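Local structure of peptidoglycan-N-acetylglucosamine deacetylase BC_1974 (Bacillus cereus, 5N1P) at residues 89-94 with 190-195. The protein removes the acetyl group from N-acetylglucosamine residues of peptidoglycan by metal-dependent hydrolysis, releasing acetate. Sequence-based numbering, arbitrary orientation.
Sequences IGKSPK and YHEESH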
loop_
_atom_site.group_PDB
_atom_site.type_symbol
_atom_site.label_atom_id
_atom_site.label_comp_id
_atom_site.label_asym_id
_atom_site.label_seq_id
_atom_site.Cartn_x
_atom_site.Cartn_y
_atom_site.Cartn_z
ATOM N N ILE A 89 11.935 12.920 2.483
ATOM C CA ILE A 89 10.870 13.631 3.198
ATOM C C ILE A 89 11.166 13.983 4.661
ATOM O O ILE A 89 10.348 14.644 5.318
ATOM C CB ILE A 89 9.544 12.836 3.126
ATOM C CG1 ILE A 89 9.647 11.500 3.860
ATOM C CG2 ILE A 89 9.143 12.622 1.681
ATOM C CD1 ILE A 89 8.305 10.745 3.937
ATOM N N GLY A 90 12.326 13.585 5.172
ATOM C CA GLY A 90 12.723 13.966 6.523
ATOM C C GLY A 90 11.981 13.214 7.623
ATOM O O GLY A 90 12.051 13.576 8.795
ATOM N N LYS A 91 11.242 12.188 7.232
ATOM C CA LYS A 91 10.483 11.375 8.174
ATOM C C LYS A 91 10.843 9.919 7.934
ATOM O O LYS A 91 10.981 9.519 6.788
ATOM C CB LYS A 91 8.977 11.603 7.986
ATOM C CG LYS A 91 8.072 10.689 8.794
ATOM C CD LYS A 91 6.624 10.779 8.318
ATOM C CE LYS A 91 5.765 9.688 8.967
ATOM N NZ LYS A 91 4.399 9.581 8.379
ATOM N N SER A 92 10.989 9.141 9.004
ATOM C CA SER A 92 11.242 7.707 8.882
ATOM C C SER A 92 9.945 6.945 9.130
ATOM O O SER A 92 9.508 6.828 10.275
ATOM C CB SER A 92 12.318 7.244 9.871
ATOM O OG SER A 92 13.574 7.862 9.605
ATOM N N PRO A 93 9.327 6.419 8.060
ATOM C CA PRO A 93 8.046 5.721 8.245
ATOM C C PRO A 93 8.203 4.444 9.034
ATOM O O PRO A 93 9.265 3.825 8.941
ATOM C CB PRO A 93 7.615 5.393 6.822
ATOM C CG PRO A 93 8.412 6.357 5.947
ATOM C CD PRO A 93 9.713 6.494 6.640
ATOM N N LYS A 94 7.154 4.040 9.749
ATOM C CA LYS A 94 7.201 2.796 10.519
ATOM C C LYS A 94 6.433 1.648 9.863
ATOM O O LYS A 94 6.688 0.495 10.176
ATOM C CB LYS A 94 6.655 3.013 11.932
ATOM C CG LYS A 94 7.484 4.000 12.768
ATOM C CD LYS A 94 8.966 3.629 12.760
ATOM C CE LYS A 94 9.818 4.582 13.617
ATOM N NZ LYS A 94 10.092 5.891 12.949
ATOM N N TYR A 190 -3.258 5.920 6.080
ATOM C CA TYR A 190 -2.769 5.375 7.328
ATOM C C TYR A 190 -2.168 6.457 8.181
ATOM O O TYR A 190 -1.538 7.375 7.693
ATOM C CB TYR A 190 -1.736 4.278 7.076
ATOM C CG TYR A 190 -1.091 3.716 8.324
ATOM C CD1 TYR A 190 -1.695 2.677 9.032
ATOM C CD2 TYR A 190 0.142 4.196 8.778
ATOM C CE1 TYR A 190 -1.101 2.147 10.172
ATOM C CE2 TYR A 190 0.739 3.678 9.912
ATOM C CZ TYR A 190 0.116 2.641 10.599
ATOM O OH TYR A 190 0.755 2.148 11.720
ATOM N N HIS A 191 -2.322 6.268 9.483
ATOM C CA HIS A 191 -1.916 7.192 10.546
ATOM C C HIS A 191 -1.177 6.445 11.674
ATOM O O HIS A 191 -1.770 5.604 12.343
ATOM C CB HIS A 191 -3.218 7.861 10.903
ATOM C CG HIS A 191 -3.586 8.987 9.993
ATOM N ND1 HIS A 191 -4.212 8.823 8.775
ATOM C CD2 HIS A 191 -3.788 10.280 10.336
ATOM C CE1 HIS A 191 -4.561 10.008 8.298
ATOM N NE2 HIS A 191 -4.322 10.912 9.245
ATOM N N GLU A 192 0.143 6.685 11.764
ATOM C CA GLU A 192 0.993 5.976 12.727
ATOM C C GLU A 192 0.473 6.111 14.158
ATOM O O GLU A 192 0.486 5.144 14.928
ATOM C CB GLU A 192 2.443 6.460 12.662
ATOM C CG GLU A 192 3.247 5.833 11.530
ATOM C CD GLU A 192 4.677 6.353 11.407
ATOM O OE1 GLU A 192 5.168 7.057 12.315
ATOM O OE2 GLU A 192 5.305 6.060 10.368
ATOM N N GLU A 193 0.004 7.304 14.507
ATOM C CA GLU A 193 -0.504 7.548 15.851
ATOM C C GLU A 193 -1.859 6.874 16.093
ATOM O O GLU A 193 -2.344 6.834 17.229
ATOM C CB GLU A 193 -0.620 9.053 16.106
ATOM C CG GLU A 193 -1.598 9.783 15.177
ATOM C CD GLU A 193 -0.990 10.178 13.826
ATOM O OE1 GLU A 193 -0.050 9.501 13.352
ATOM O OE2 GLU A 193 -1.457 11.178 13.237
ATOM N N SER A 194 -2.465 6.356 15.028
ATOM C CA SER A 194 -3.775 5.707 15.102
ATOM C C SER A 194 -3.717 4.277 14.587
ATOM O O SER A 194 -4.695 3.773 14.025
ATOM C CB SER A 194 -4.817 6.488 14.296
ATOM O OG SER A 194 -4.951 7.809 14.785
ATOM N N HIS A 195 -2.567 3.634 14.764
ATOM C CA HIS A 195 -2.381 2.266 14.284
ATOM C C HIS A 195 -3.421 1.304 14.842
ATOM O O HIS A 195 -3.755 1.363 16.019
ATOM C CB HIS A 195 -0.992 1.748 14.656
ATOM C CG HIS A 195 -0.741 0.346 14.201
ATOM N ND1 HIS A 195 -0.397 0.040 12.902
ATOM C CD2 HIS A 195 -0.797 -0.834 14.866
ATOM C CE1 HIS A 195 -0.260 -1.270 12.784
ATOM N NE2 HIS A 195 -0.489 -1.822 13.963
HETATM O O HOH W 1 1.872 9.122 10.278
HETATM O O HOH W 2 7.350 8.198 11.279
#
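E192 reaches from the single 3-10 turn at 192-193 to the backbone of K94, and K91, S92, P93 and K94 all come nearest to it at the same carboxylate oxygen, OE2. K94 N donates to E192 OE2 over 2.8 Å with an N-H...O angle of 152°, approaching from above the carboxylate plane, 47° out of it. With CG beside the backbone N (chi1 -81°) and the chain extended beyond it, the carboxylate reaches the other loop. OE2 is also hydrogen-bonded to Y55 OH, giving this one oxygen two protein partners.

Carbon atoms of P93 and K94 also pack against the carboxylate. P93 CA lies 3.5 Å from E192 OE2, and K94 crosses E192 at about a right angle, CB and CG passing alongside the carboxylate. Bends at chi2 and chi4 turn the K94 chain back, and NZ bonds to S92 O at 2.9 Å within its own loop.

Water and longer-range charge complete the contact. A water oxygen lies 2.7 Å from both S92 O and E192 OE1 and donates to each. The extended K91 comes from the opposite direction, but its NZ stays 4.1 Å from E192 OE2, beyond a salt bridge, where the opposite charges probably still attract; a second water joins this NZ to E192 N, weakly at the latter.

This surface contact of the CE4 domain ties the loop between helix 74-89 and strand 95-96 to the loop following strand 185-187. Y55 of strand 55-58 touches K91 and P93 and meets Y190 edge-to-face, while S92 and P93 rest on helix 74-89.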